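Local coordinates for phosphoglycerate dehydrogenase (PDB 3EVT), which probably catalyses the NAD-dependent oxidation of 3-phospho-D-glycerate to 3-phosphohydroxypyruvate, the first committed step of serine biosynthesis, at residues F64-S69 against A293-Q298. Numbering follows the deposited sequence.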
ATOM      1  N   PHE A  64       7.268  25.238 -12.983  1.00 47.54           N
ATOM      2  CA  PHE A  64       6.636  23.917 -13.019  1.00 45.97           C
ATOM      3  C   PHE A  64       5.459  23.934 -13.992  1.00 45.14           C
ATOM      4  O   PHE A  64       4.552  24.714 -13.816  1.00 44.06           O
ATOM      5  CB  PHE A  64       6.227  23.497 -11.569  1.00 45.74           C
ATOM      6  CG  PHE A  64       5.190  22.344 -11.474  1.00 44.85           C
ATOM      7  CD1 PHE A  64       5.286  21.198 -12.273  1.00 42.44           C
ATOM      8  CD2 PHE A  64       4.175  22.401 -10.509  1.00 43.70           C
ATOM      9  CE1 PHE A  64       4.344  20.137 -12.157  1.00 41.69           C
ATOM     10  CE2 PHE A  64       3.238  21.361 -10.346  1.00 41.30           C
ATOM     11  CZ  PHE A  64       3.299  20.232 -11.198  1.00 43.22           C
ATOM     12  N   VAL A  65       5.483  23.078 -15.029  1.00 45.34           N
ATOM     13  CA  VAL A  65       4.275  22.849 -15.878  1.00 44.17           C
ATOM     14  C   VAL A  65       3.655  21.461 -15.631  1.00 44.10           C
ATOM     15  O   VAL A  65       4.327  20.444 -15.724  1.00 43.08           O
ATOM     16  CB  VAL A  65       4.589  23.007 -17.384  1.00 44.24           C
ATOM     17  CG1 VAL A  65       3.356  22.673 -18.235  1.00 41.99           C
ATOM     18  CG2 VAL A  65       5.038  24.422 -17.682  1.00 43.44           C
ATOM     19  N   GLN A  66       2.382  21.416 -15.288  1.00 44.46           N
ATOM     20  CA  GLN A  66       1.685  20.147 -15.192  1.00 44.84           C
ATOM     21  C   GLN A  66       0.794  19.990 -16.420  1.00 45.95           C
ATOM     22  O   GLN A  66      -0.211  20.689 -16.519  1.00 45.63           O
ATOM     23  CB  GLN A  66       0.777  20.102 -13.938  1.00 43.74           C
ATOM     24  CG  GLN A  66      -0.112  18.864 -13.884  1.00 42.49           C
ATOM     25  CD  GLN A  66       0.607  17.607 -13.399  1.00 44.24           C
ATOM     26  OE1 GLN A  66       1.219  17.611 -12.301  1.00 42.83           O
ATOM     27  NE2 GLN A  66       0.544  16.504 -14.207  1.00 39.97           N
ATOM     28  N   VAL A  67       1.104  19.052 -17.318  1.00 46.91           N
ATOM     29  CA  VAL A  67       0.189  18.772 -18.442  1.00 48.30           C
ATOM     30  C   VAL A  67      -0.866  17.733 -18.044  1.00 50.17           C
ATOM     31  O   VAL A  67      -0.617  16.906 -17.156  1.00 50.21           O
ATOM     32  CB  VAL A  67       0.960  18.441 -19.756  1.00 47.61           C
ATOM     33  CG1 VAL A  67       1.730  19.663 -20.153  1.00 48.34           C
ATOM     34  CG2 VAL A  67       1.988  17.315 -19.554  1.00 45.63           C
ATOM     35  N   ILE A  68      -2.058  17.813 -18.640  1.00 52.73           N
ATOM     36  CA  ILE A  68      -3.161  16.970 -18.203  1.00 55.72           C
ATOM     37  C   ILE A  68      -3.481  15.881 -19.193  1.00 56.85           C
ATOM     38  O   ILE A  68      -4.621  15.482 -19.319  1.00 56.09           O
ATOM     39  CB  ILE A  68      -4.419  17.768 -17.889  1.00 56.60           C
ATOM     40  CG1 ILE A  68      -4.566  18.926 -18.889  1.00 59.98           C
ATOM     41  CG2 ILE A  68      -4.367  18.320 -16.446  1.00 57.82           C
ATOM     42  CD1 ILE A  68      -5.607  18.688 -20.023  1.00 62.21           C
ATOM     43  N   SER A  69      -2.454  15.379 -19.867  1.00 58.34           N
ATOM     44  CA  SER A  69      -2.576  14.155 -20.629  1.00 60.71           C
ATOM     45  C   SER A  69      -1.178  13.550 -20.696  1.00 61.18           C
ATOM     46  O   SER A  69      -0.215  14.261 -20.448  1.00 62.15           O
ATOM     47  CB  SER A  69      -3.132  14.485 -22.011  1.00 61.73           C
ATOM     48  OG  SER A  69      -2.594  15.724 -22.452  1.00 63.00           O
ATOM     49  N   ALA A 293      -2.633  18.640  -7.622  1.00 38.97           N
ATOM     50  CA  ALA A 293      -2.677  18.997  -6.200  1.00 40.03           C
ATOM     51  C   ALA A 293      -1.484  18.420  -5.412  1.00 40.59           C
ATOM     52  O   ALA A 293      -0.824  19.138  -4.620  1.00 40.66           O
ATOM     53  CB  ALA A 293      -4.043  18.543  -5.559  1.00 38.90           C
ATOM     54  N   ALA A 294      -1.159  17.156  -5.668  1.00 40.64           N
ATOM     55  CA  ALA A 294       0.022  16.519  -5.007  1.00 40.69           C
ATOM     56  C   ALA A 294       1.347  17.065  -5.493  1.00 41.24           C
ATOM     57  O   ALA A 294       2.211  17.394  -4.673  1.00 42.39           O
ATOM     58  CB  ALA A 294      -0.013  14.991  -5.169  1.00 41.79           C
ATOM     59  N   ASN A 295       1.532  17.187  -6.808  1.00 41.13           N
ATOM     60  CA  ASN A 295       2.763  17.784  -7.332  1.00 41.56           C
ATOM     61  C   ASN A 295       2.959  19.257  -6.917  1.00 42.94           C
ATOM     62  O   ASN A 295       4.094  19.693  -6.654  1.00 44.53           O
ATOM     63  CB  ASN A 295       2.845  17.663  -8.840  1.00 41.64           C
ATOM     64  CG  ASN A 295       3.324  16.276  -9.300  1.00 41.33           C
ATOM     65  OD1 ASN A 295       4.109  15.625  -8.608  1.00 42.73           O
ATOM     66  ND2 ASN A 295       2.884  15.850 -10.475  1.00 33.79           N
ATOM     67  N   PHE A 296       1.869  20.009  -6.851  1.00 42.44           N
ATOM     68  CA  PHE A 296       1.935  21.385  -6.402  1.00 43.28           C
ATOM     69  C   PHE A 296       2.249  21.501  -4.889  1.00 44.41           C
ATOM     70  O   PHE A 296       3.032  22.345  -4.499  1.00 45.25           O
ATOM     71  CB  PHE A 296       0.640  22.122  -6.777  1.00 42.49           C
ATOM     72  CG  PHE A 296       0.595  23.598  -6.363  1.00 42.63           C
ATOM     73  CD1 PHE A 296       1.310  24.559  -7.047  1.00 39.22           C
ATOM     74  CD2 PHE A 296      -0.238  24.007  -5.329  1.00 41.45           C
ATOM     75  CE1 PHE A 296       1.252  25.923  -6.672  1.00 41.96           C
ATOM     76  CE2 PHE A 296      -0.302  25.345  -4.943  1.00 44.74           C
ATOM     77  CZ  PHE A 296       0.433  26.312  -5.619  1.00 41.94           C
ATOM     78  N   ALA A 297       1.666  20.660  -4.040  1.00 44.75           N
ATOM     79  CA  ALA A 297       1.977  20.709  -2.615  1.00 46.24           C
ATOM     80  C   ALA A 297       3.467  20.496  -2.333  1.00 47.72           C
ATOM     81  O   ALA A 297       4.064  21.178  -1.493  1.00 47.71           O
ATOM     82  CB  ALA A 297       1.080  19.722  -1.803  1.00 45.40           C
ATOM     83  N   GLN A 298       4.071  19.595  -3.104  1.00 49.41           N
ATOM     84  CA  GLN A 298       5.446  19.201  -2.946  1.00 50.92           C
ATOM     85  C   GLN A 298       6.332  20.276  -3.553  1.00 51.60           C
ATOM     86  O   GLN A 298       7.327  20.675  -2.946  1.00 52.10           O
ATOM     87  CB  GLN A 298       5.649  17.868  -3.638  1.00 50.65           C
ATOM     88  CG  GLN A 298       7.018  17.262  -3.533  1.00 54.36           C
ATOM     89  CD  GLN A 298       7.511  17.158  -2.111  1.00 58.16           C
ATOM     90  OE1 GLN A 298       6.738  17.051  -1.149  1.00 59.36           O
ATOM     91  NE2 GLN A 298       8.819  17.232  -1.960  1.00 61.20           N
TER
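Q66 and F64 of strand 64-66 meet N295 and F296 of helix 284-302 in a buried helix-on-sheet contact on the five-stranded parallel sheet of the smaller domain, probably the substrate-binding one as in other D-2-hydroxyacid dehydrogenases. Strand and helix segments run nearly antiparallel (171°), with a closest axis approach of 10.1 Å. The polar half is amide to amide: N295 ND2 donates to Q66 OE1 over 3.0 Å in a nearly straight bond that lands on a lone pair in the carbonyl plane, and the two amides lie nearly coplanar. A bend at chi2 (79°) in Q66 turns its amide so that NE2 reaches back to V67 O at 3.2 Å; NE2 also bonds N89 O, fixing which way round the group sits. N295 OD1 takes V306 N and R307 N, so the amide links the helix to the chain that follows it. With an alanine at Q66, N295 ND2 would probably lose this acceptor, and V67 O and N89 O a donor. Beside this pair, the F64 ring stands nearly perpendicular to the N295 amide, with CZ 3.5 Å from N295 CB, while CE2 approaches F296 N at 4.0 Å. F296 also makes edge-to-face contacts with Y22 and W25. Helix 284-302, late in the chain, returns to the sheet formed by its first part, as is characteristic of this family's discontinuous domain, and F64 touches V43 and V86 on the flanking strands 41-45 and 86-88.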